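Local coordinates for protein PelA (Pseudomonas aeruginosa, PDB 5TCB) that forms the glycoside hydrolase domain of a longer protein, which probably also has deacetylase activity, at residues T136-Q141 with F173-E178; G185-V190 with Q227-V232; A70-G75 with A115-R120. One frame throughout, in Å; residues are numbered along the deposited sequence.

Interaction 1. Residues T136-Q141 with F173-E178; sequences TLDSFQ and FNRGFE
L137 packs against F173 and the turn that follows it, where the loops after neighbouring parallel strands 131-135 and 170-174 meet at the C-terminal end of a (beta/alpha)8 barrel, the end that carries the active site in barrel glycosidases. The apolar part rests on this leucine. Its CD1 lies 3.7 Å from CD2 of F173, the two side chains crossing at about a right angle, and the same methyl comes to 3.5 Å from the backbone O of N174. The CB of L137 lies over the bare CA of G176, while its other methyl turns to V74. Further out, CB of E178 reaches the F140 ring at its edge, near the ring plane, with CZ 4.0 Å away.

Three waters do most of the polar joining. One accepts from the N of L137 (2.8 Å) and donates to the O of N174, so both backbone groups are satisfied although they do not meet directly. A second donates to the O of L137 and to OE1 of E178, 2.7 Å from the latter, and it lies in the plane of the F140 ring at its edge. The third donates to OD2 of D138 (2.7 Å) and accepts from NH1 of R175, lying in the guanidinium plane.

Charge pairing is looser. OD2 of D138 stands 4.4 Å from NH1 of R175 and well out of the guanidinium plane, the two flat groups being 52° apart, so no N-H points at the oxygen and only the charges attract; NH2 of R175 instead binds the backbone O of E193. E178 bends at its second torsion (chi2 79°), which brings the carboxylate round to Q141. There NE2 of Q141 donates a weak hydrogen bond to OE2 of E178, 3.3 Å long and bent to 137° at the hydrogen.

Interaction 2. Residues G185-V190 with Q227-V232; sequences GVASAV and QGMPIV
V190 is bonded through both of its backbone polar groups to residues flanking I231. Its N donates to the O of P230 at 3.0 Å, with the donor nearly in line with that C=O (164°), and its own O accepts from the N of V232 at 2.9 Å, this donor being tilted 26° out of the carbonyl plane. The carbonyl of V190 gains a further CA-H...O contact from I231, whose CA is 3.2 Å away; a similar but more bent one joins CA of A189 to the O of P230.

One residue reaching to both neighbours of its opposite number is the pattern of a parallel ladder, and here it starts the pairing of strands 187-192 and 231-236, adjacent members of the (beta/alpha)8 barrel. Between them the chain runs through helix 211-226, which ends in a Schellman motif with G228 as C' residue, and M229 and P230 then lead into the second strand.

M229 is the chief packing residue of segment 227-232. Its CG is anti to the backbone N (chi1 176°), and bends at the next two torsions lay the thioether along segment 185-190: CG meets CG2 of V190 at 3.7 Å, SD lies over CA of A189, and CE ends 3.8 Å from CB of A187. L224 of the helix touches both V190 and M229. Beyond the sulfur, the ring of P230 sets CD 3.5 Å from the O of S188, and its CB faces CB of A189 at 4.0 Å.

Interaction 3. Residues A70-G75 with A115-R120; sequences AYLSVG and AHLLKR
A single water links Y71 to R120, donating to the backbone O of Y71 at 2.8 Å and accepting from NE of R120 at a longer 3.2 Å. It lies at the edge of the guanidinium and in its plane, where the N-H of NE is directed. In R120 a bend at the second torsion (chi2 69°) carries the chain on past L72, so that NE reaches the water. No direct hydrogen bond joins the two segments, so this water supplies their polar connection.

The first torsion of R120 (chi1 -177°) sets CG against CD1 of L72, 3.6 Å away, the two side chains sliding past each other in opposite directions. The same CD1 lies 3.9 Å from CD2 of L117, the two leucines crossing at an oblique angle. Thus one methyl of L72 touches two residues spaced three apart on the helix.

L117 gives the helix its largest share of the contact. Its two methyls fork over the end of the strand. CD2 approaches the O of S73 at 3.5 Å, while CD1 lies 3.7 Å from the O of V74 and 4.1 Å from CG1 of the same residue. The carbonyl of V74 is hydrogen-bonded by NE1 of W113, one turn earlier in helix 111-126. F158 of helix 145-165 touches both V74 and L117, and L132 and L134 of the next strand flank L72.

Strand 70-73 and helix 115-120 run almost exactly antiparallel, at 177°, with their axes 10.1 Å apart. This is the packing of an outer helix on the sheet within a beta-alpha-beta crossover, the repeating element of the (beta/alpha)8 barrel.

All three contacts draw on the same parallel sheet but at different levels. Interaction 3 is buried between the sheet and an outer helix, and is mainly aliphatic. Interactions 1 and 2 are partly buried: interaction 2 pairs the beginnings of two strands through backbone hydrogen bonds, whereas interaction 1 joins loops beyond the strand ends and combines the buried L137 with water bridges and a loose charge pair. Interaction 1 touches both others: F173 N lies 3.0 Å from A189 O, a probable hydrogen bond, and T136 OG1 comes to 2.8 Å from S73 OG. Interactions 2 and 3 do not touch; their nearest atoms are about 11 Å apart, with strands 131-135 and 170-174 between.

Interaction 1. Residues T136-Q141 with F173-E178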
loop_
_atom_site.group_PDB
_atom_site.type_symbol
_atom_site.label_atom_id
_atom_site.label_comp_id
_atom_site.label_asym_id
_atom_site.label_seq_id
_atom_site.Cartn_x
_atom_site.Cartn_y
_atom_site.Cartn_z
ATOM N N THR A 136 -3.192 -4.972 0.064
ATOM C CA THR A 136 -3.995 -6.168 -0.254
ATOM C C THR A 136 -5.499 -5.907 -0.137
ATOM O O THR A 136 -6.273 -6.737 0.343
ATOM C CB THR A 136 -3.525 -7.397 0.544
ATOM O OG1 THR A 136 -3.556 -7.169 1.951
ATOM C CG2 THR A 136 -2.116 -7.770 0.114
ATOM N N LEU A 137 -5.929 -4.778 -0.695
ATOM C CA LEU A 137 -7.337 -4.413 -0.758
ATOM C C LEU A 137 -8.072 -5.138 -1.867
ATOM O O LEU A 137 -9.304 -5.013 -1.952
ATOM C CB LEU A 137 -7.495 -2.897 -0.963
ATOM C CG LEU A 137 -6.853 -2.066 0.144
ATOM C CD1 LEU A 137 -7.124 -0.576 -0.129
ATOM C CD2 LEU A 137 -7.362 -2.440 1.538
ATOM N N ASP A 138 -7.372 -5.871 -2.732
ATOM C CA ASP A 138 -8.021 -6.627 -3.804
ATOM C C ASP A 138 -7.754 -8.123 -3.700
ATOM O O ASP A 138 -8.091 -8.867 -4.630
ATOM C CB ASP A 138 -7.603 -6.088 -5.186
ATOM C CG ASP A 138 -6.113 -6.130 -5.432
ATOM O OD1 ASP A 138 -5.349 -6.580 -4.563
ATOM O OD2 ASP A 138 -5.696 -5.699 -6.523
ATOM N N SER A 139 -7.168 -8.589 -2.586
ATOM C CA SER A 139 -6.894 -10.006 -2.443
ATOM C C SER A 139 -8.166 -10.818 -2.336
ATOM O O SER A 139 -8.136 -12.022 -2.631
ATOM C CB SER A 139 -5.998 -10.253 -1.235
ATOM O OG SER A 139 -4.705 -9.733 -1.529
ATOM N N PHE A 140 -9.277 -10.196 -1.950
ATOM C CA PHE A 140 -10.522 -10.942 -1.880
ATOM C C PHE A 140 -10.958 -11.441 -3.245
ATOM O O PHE A 140 -11.781 -12.361 -3.314
ATOM C CB PHE A 140 -11.651 -10.114 -1.240
ATOM C CG PHE A 140 -12.196 -9.018 -2.113
ATOM C CD1 PHE A 140 -11.668 -7.746 -2.053
ATOM C CD2 PHE A 140 -13.242 -9.248 -3.002
ATOM C CE1 PHE A 140 -12.142 -6.735 -2.858
ATOM C CE2 PHE A 140 -13.732 -8.236 -3.803
ATOM C CZ PHE A 140 -13.176 -6.968 -3.738
ATOM N N GLN A 141 -10.434 -10.871 -4.333
ATOM C CA GLN A 141 -10.749 -11.356 -5.665
ATOM C C GLN A 141 -10.190 -12.750 -5.909
ATOM O O GLN A 141 -10.551 -13.374 -6.915
ATOM C CB GLN A 141 -10.232 -10.393 -6.740
ATOM C CG GLN A 141 -10.800 -8.991 -6.662
ATOM C CD GLN A 141 -12.112 -8.839 -7.367
ATOM O OE1 GLN A 141 -12.733 -9.822 -7.755
ATOM N NE2 GLN A 141 -12.522 -7.594 -7.588
ATOM N N PHE A 173 -4.538 4.339 0.408
ATOM C CA PHE A 173 -4.981 3.051 -0.122
ATOM C C PHE A 173 -4.024 2.575 -1.218
ATOM O O PHE A 173 -3.623 3.367 -2.078
ATOM C CB PHE A 173 -6.360 3.155 -0.770
ATOM C CG PHE A 173 -7.542 3.188 0.161
ATOM C CD1 PHE A 173 -7.460 3.659 1.450
ATOM C CD2 PHE A 173 -8.774 2.745 -0.306
ATOM C CE1 PHE A 173 -8.601 3.696 2.260
ATOM C CE2 PHE A 173 -9.889 2.794 0.480
ATOM C CZ PHE A 173 -9.808 3.270 1.761
ATOM N N ASN A 174 -3.704 1.285 -1.223
ATOM C CA ASN A 174 -3.167 0.612 -2.420
ATOM C C ASN A 174 -4.351 0.105 -3.228
ATOM O O ASN A 174 -4.994 -0.880 -2.864
ATOM C CB ASN A 174 -2.207 -0.511 -2.065
ATOM C CG ASN A 174 -1.383 -0.967 -3.267
ATOM O OD1 ASN A 174 -1.498 -0.370 -4.348
ATOM N ND2 ASN A 174 -0.554 -1.985 -3.098
ATOM N N ARG A 175 -4.672 0.800 -4.325
ATOM C CA ARG A 175 -5.864 0.467 -5.136
ATOM C C ARG A 175 -7.087 0.513 -4.219
ATOM O O ARG A 175 -7.299 1.508 -3.519
ATOM C CB ARG A 175 -5.673 -0.842 -5.872
ATOM C CG ARG A 175 -4.564 -0.868 -6.860
ATOM C CD ARG A 175 -4.500 -2.183 -7.554
ATOM N NE ARG A 175 -3.438 -2.240 -8.558
ATOM C CZ ARG A 175 -3.571 -2.811 -9.743
ATOM N NH1 ARG A 175 -4.711 -3.402 -10.103
ATOM N NH2 ARG A 175 -2.535 -2.803 -10.573
ATOM N N GLY A 176 -7.933 -0.501 -4.202
ATOM C CA GLY A 176 -9.221 -0.378 -3.539
ATOM C C GLY A 176 -10.358 0.065 -4.424
ATOM O O GLY A 176 -11.382 0.540 -3.920
ATOM N N PHE A 177 -10.240 -0.140 -5.732
ATOM C CA PHE A 177 -11.208 0.409 -6.669
ATOM C C PHE A 177 -12.606 -0.117 -6.406
ATOM O O PHE A 177 -13.595 0.573 -6.694
ATOM C CB PHE A 177 -10.787 0.078 -8.100
ATOM C CG PHE A 177 -9.403 0.560 -8.457
ATOM C CD1 PHE A 177 -9.044 1.860 -8.236
ATOM C CD2 PHE A 177 -8.477 -0.299 -9.008
ATOM C CE1 PHE A 177 -7.747 2.299 -8.530
ATOM C CE2 PHE A 177 -7.201 0.132 -9.328
ATOM C CZ PHE A 177 -6.842 1.406 -9.103
ATOM N N GLU A 178 -12.721 -1.354 -5.916
ATOM C CA GLU A 178 -14.029 -1.954 -5.714
ATOM C C GLU A 178 -14.758 -1.390 -4.498
ATOM O O GLU A 178 -15.975 -1.554 -4.392
ATOM C CB GLU A 178 -13.887 -3.470 -5.551
ATOM C CG GLU A 178 -13.353 -4.199 -6.771
ATOM C CD GLU A 178 -11.830 -4.100 -6.949
ATOM O OE1 GLU A 178 -11.096 -3.629 -6.031
ATOM O OE2 GLU A 178 -11.390 -4.482 -8.062
HETATM O O HOH W 1 -4.226 -3.378 -2.416
HETATM O O HOH W 2 -11.096 -3.158 -3.327
HETATM O O HOH W 3 -7.036 -4.070 -8.248
#

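Interaction 2. Residues G185-V190 with Q227-V232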
loop_
_atom_site.group_PDB
_atom_site.type_symbol
_atom_site.label_atom_id
_atom_site.label_comp_id
_atom_site.label_asym_id
_atom_site.label_seq_id
_atom_site.Cartn_x
_atom_site.Cartn_y
_atom_site.Cartn_z
ATOM N N GLY A 185 -14.476 10.385 1.067
ATOM C CA GLY A 185 -13.811 11.082 2.149
ATOM C C GLY A 185 -12.887 10.246 3.007
ATOM O O GLY A 185 -12.297 10.779 3.952
ATOM N N VAL A 186 -12.722 8.963 2.710
ATOM C CA VAL A 186 -11.987 8.071 3.596
ATOM C C VAL A 186 -10.510 8.012 3.233
ATOM O O VAL A 186 -9.648 8.047 4.122
ATOM C CB VAL A 186 -12.630 6.666 3.572
ATOM C CG1 VAL A 186 -11.806 5.677 4.389
ATOM C CG2 VAL A 186 -14.034 6.729 4.119
ATOM N N ALA A 187 -10.199 7.868 1.945
ATOM C CA ALA A 187 -8.825 7.777 1.470
ATOM C C ALA A 187 -8.228 9.150 1.214
ATOM O O ALA A 187 -8.878 10.030 0.647
ATOM C CB ALA A 187 -8.748 6.955 0.188
ATOM N N SER A 188 -6.965 9.309 1.621
ATOM C CA SER A 188 -6.236 10.541 1.371
ATOM C C SER A 188 -5.484 10.516 0.038
ATOM O O SER A 188 -5.171 11.582 -0.503
ATOM C CB SER A 188 -5.254 10.789 2.515
ATOM O OG SER A 188 -5.927 11.235 3.681
ATOM N N ALA A 189 -5.170 9.331 -0.465
ATOM C CA ALA A 189 -4.519 9.123 -1.749
ATOM C C ALA A 189 -4.693 7.656 -2.092
ATOM O O ALA A 189 -5.008 6.836 -1.220
ATOM C CB ALA A 189 -3.031 9.493 -1.690
ATOM N N VAL A 190 -4.510 7.333 -3.367
ATOM C CA VAL A 190 -4.559 5.967 -3.860
ATOM C C VAL A 190 -3.301 5.707 -4.660
ATOM O O VAL A 190 -2.964 6.497 -5.556
ATOM C CB VAL A 190 -5.806 5.740 -4.728
ATOM C CG1 VAL A 190 -5.837 4.340 -5.290
ATOM C CG2 VAL A 190 -7.062 6.051 -3.921
ATOM N N GLN A 227 -12.534 13.137 -9.231
ATOM C CA GLN A 227 -12.902 13.499 -7.869
ATOM C C GLN A 227 -11.746 14.106 -7.087
ATOM O O GLN A 227 -11.844 14.243 -5.862
ATOM C CB GLN A 227 -13.473 12.279 -7.137
ATOM C CG GLN A 227 -12.467 11.195 -6.805
ATOM C CD GLN A 227 -13.119 9.951 -6.217
ATOM O OE1 GLN A 227 -12.722 9.470 -5.155
ATOM N NE2 GLN A 227 -14.120 9.422 -6.912
ATOM N N GLY A 228 -10.658 14.483 -7.760
ATOM C CA GLY A 228 -9.543 15.142 -7.110
ATOM C C GLY A 228 -8.663 14.251 -6.259
ATOM O O GLY A 228 -7.855 14.764 -5.474
ATOM N N MET A 229 -8.778 12.941 -6.376
ATOM C CA MET A 229 -8.005 12.067 -5.509
ATOM C C MET A 229 -6.542 12.062 -5.943
ATOM O O MET A 229 -6.252 11.811 -7.122
ATOM C CB MET A 229 -8.564 10.652 -5.552
ATOM C CG MET A 229 -7.751 9.644 -4.737
ATOM S SD MET A 229 -7.928 9.875 -2.941
ATOM C CE MET A 229 -9.636 9.333 -2.696
ATOM N N PRO A 230 -5.596 12.306 -5.038
ATOM C CA PRO A 230 -4.183 12.174 -5.413
ATOM C C PRO A 230 -3.867 10.733 -5.746
ATOM O O PRO A 230 -4.273 9.824 -5.012
ATOM C CB PRO A 230 -3.424 12.657 -4.170
ATOM C CG PRO A 230 -4.392 13.474 -3.430
ATOM C CD PRO A 230 -5.746 12.865 -3.686
ATOM N N ILE A 231 -3.174 10.528 -6.870
ATOM C CA ILE A 231 -2.781 9.197 -7.330
ATOM C C ILE A 231 -1.263 9.076 -7.287
ATOM O O ILE A 231 -0.532 9.885 -7.886
ATOM C CB ILE A 231 -3.300 8.865 -8.744
ATOM C CG1 ILE A 231 -4.793 9.156 -8.854
ATOM C CG2 ILE A 231 -2.992 7.401 -9.072
ATOM C CD1 ILE A 231 -5.316 9.085 -10.267
ATOM N N VAL A 232 -0.797 8.038 -6.609
ATOM C CA VAL A 232 0.615 7.716 -6.511
ATOM C C VAL A 232 0.882 6.540 -7.437
ATOM O O VAL A 232 0.152 5.539 -7.424
ATOM C CB VAL A 232 1.003 7.395 -5.057
ATOM C CG1 VAL A 232 2.337 6.673 -5.001
ATOM C CG2 VAL A 232 1.010 8.676 -4.245
HETATM O O HOH W 4 -13.155 10.267 -1.804
#

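Interaction 3. Residues A70-G75 with A115-R120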
loop_
_atom_site.group_PDB
_atom_site.type_symbol
_atom_site.label_atom_id
_atom_site.label_comp_id
_atom_site.label_asym_id
_atom_site.label_seq_id
_atom_site.Cartn_x
_atom_site.Cartn_y
_atom_site.Cartn_z
ATOM N N ALA A 70 2.657 3.880 8.199
ATOM C CA ALA A 70 3.005 2.494 8.483
ATOM C C ALA A 70 2.262 1.549 7.535
ATOM O O ALA A 70 1.049 1.700 7.306
ATOM C CB ALA A 70 2.675 2.135 9.928
ATOM N N TYR A 71 3.013 0.595 6.981
ATOM C CA TYR A 71 2.437 -0.482 6.179
ATOM C C TYR A 71 1.452 -1.307 6.985
ATOM O O TYR A 71 1.741 -1.749 8.097
ATOM C CB TYR A 71 3.559 -1.355 5.637
ATOM C CG TYR A 71 3.081 -2.498 4.785
ATOM C CD1 TYR A 71 2.828 -3.731 5.351
ATOM C CD2 TYR A 71 2.873 -2.334 3.442
ATOM C CE1 TYR A 71 2.371 -4.792 4.579
ATOM C CE2 TYR A 71 2.423 -3.406 2.656
ATOM C CZ TYR A 71 2.179 -4.610 3.249
ATOM O OH TYR A 71 1.710 -5.692 2.517
ATOM N N LEU A 72 0.302 -1.594 6.374
ATOM C CA LEU A 72 -0.651 -2.516 6.990
ATOM C C LEU A 72 -1.354 -3.300 5.894
ATOM O O LEU A 72 -2.136 -2.739 5.109
ATOM C CB LEU A 72 -1.683 -1.776 7.835
ATOM C CG LEU A 72 -2.672 -2.666 8.605
ATOM C CD1 LEU A 72 -1.975 -3.526 9.641
ATOM C CD2 LEU A 72 -3.759 -1.863 9.271
ATOM N N SER A 73 -1.147 -4.619 5.888
ATOM C CA SER A 73 -1.806 -5.505 4.932
ATOM C C SER A 73 -3.184 -5.905 5.472
ATOM O O SER A 73 -3.301 -6.533 6.524
ATOM C CB SER A 73 -0.920 -6.710 4.655
ATOM O OG SER A 73 -1.622 -7.668 3.853
ATOM N N VAL A 74 -4.227 -5.462 4.769
ATOM C CA VAL A 74 -5.610 -5.616 5.214
ATOM C C VAL A 74 -6.212 -6.926 4.739
ATOM O O VAL A 74 -7.000 -7.542 5.459
ATOM C CB VAL A 74 -6.452 -4.415 4.727
ATOM C CG1 VAL A 74 -7.935 -4.583 5.052
ATOM C CG2 VAL A 74 -5.950 -3.145 5.334
ATOM N N GLY A 75 -5.830 -7.401 3.564
ATOM C CA GLY A 75 -6.439 -8.599 3.006
ATOM C C GLY A 75 -5.709 -9.904 3.252
ATOM O O GLY A 75 -6.267 -10.987 3.021
ATOM N N ALA A 115 -10.550 -7.480 14.389
ATOM C CA ALA A 115 -10.063 -6.975 15.672
ATOM C C ALA A 115 -8.547 -6.836 15.669
ATOM O O ALA A 115 -7.997 -5.883 16.242
ATOM C CB ALA A 115 -10.508 -7.899 16.804
ATOM N N HIS A 116 -7.858 -7.817 15.093
ATOM C CA HIS A 116 -6.408 -7.773 14.995
ATOM C C HIS A 116 -5.954 -6.511 14.277
ATOM O O HIS A 116 -5.070 -5.781 14.760
ATOM C CB HIS A 116 -5.923 -9.033 14.268
ATOM C CG HIS A 116 -4.483 -8.984 13.881
ATOM N ND1 HIS A 116 -3.469 -9.314 14.756
ATOM C CD2 HIS A 116 -3.884 -8.642 12.716
ATOM C CE1 HIS A 116 -2.307 -9.170 14.144
ATOM N NE2 HIS A 116 -2.530 -8.768 12.908
ATOM N N LEU A 117 -6.571 -6.216 13.136
ATOM C CA LEU A 117 -6.159 -5.059 12.355
ATOM C C LEU A 117 -6.438 -3.761 13.091
ATOM O O LEU A 117 -5.626 -2.829 13.019
ATOM C CB LEU A 117 -6.871 -5.074 10.999
ATOM C CG LEU A 117 -6.442 -6.130 9.994
ATOM C CD1 LEU A 117 -7.371 -6.041 8.808
ATOM C CD2 LEU A 117 -4.968 -6.008 9.567
ATOM N N LEU A 118 -7.593 -3.657 13.768
ATOM C CA LEU A 118 -7.915 -2.436 14.508
ATOM C C LEU A 118 -6.962 -2.232 15.673
ATOM O O LEU A 118 -6.591 -1.090 15.976
ATOM C CB LEU A 118 -9.366 -2.466 15.000
ATOM C CG LEU A 118 -10.424 -2.398 13.885
ATOM C CD1 LEU A 118 -11.785 -2.638 14.478
ATOM C CD2 LEU A 118 -10.410 -1.052 13.178
ATOM N N LYS A 119 -6.570 -3.317 16.348
ATOM C CA LYS A 119 -5.589 -3.219 17.425
ATOM C C LYS A 119 -4.245 -2.747 16.887
ATOM O O LYS A 119 -3.579 -1.899 17.496
ATOM C CB LYS A 119 -5.470 -4.577 18.126
ATOM N N ARG A 120 -3.831 -3.291 15.736
ATOM C CA ARG A 120 -2.588 -2.871 15.104
ATOM C C ARG A 120 -2.636 -1.392 14.743
ATOM O O ARG A 120 -1.660 -0.658 14.959
ATOM C CB ARG A 120 -2.341 -3.733 13.866
ATOM C CG ARG A 120 -1.054 -3.473 13.150
ATOM C CD ARG A 120 0.133 -3.907 13.962
ATOM N NE ARG A 120 1.388 -3.596 13.283
ATOM C CZ ARG A 120 2.493 -3.201 13.903
ATOM N NH1 ARG A 120 2.505 -3.049 15.221
ATOM N NH2 ARG A 120 3.588 -2.947 13.199
HETATM O O HOH W 5 1.592 -3.778 10.045
#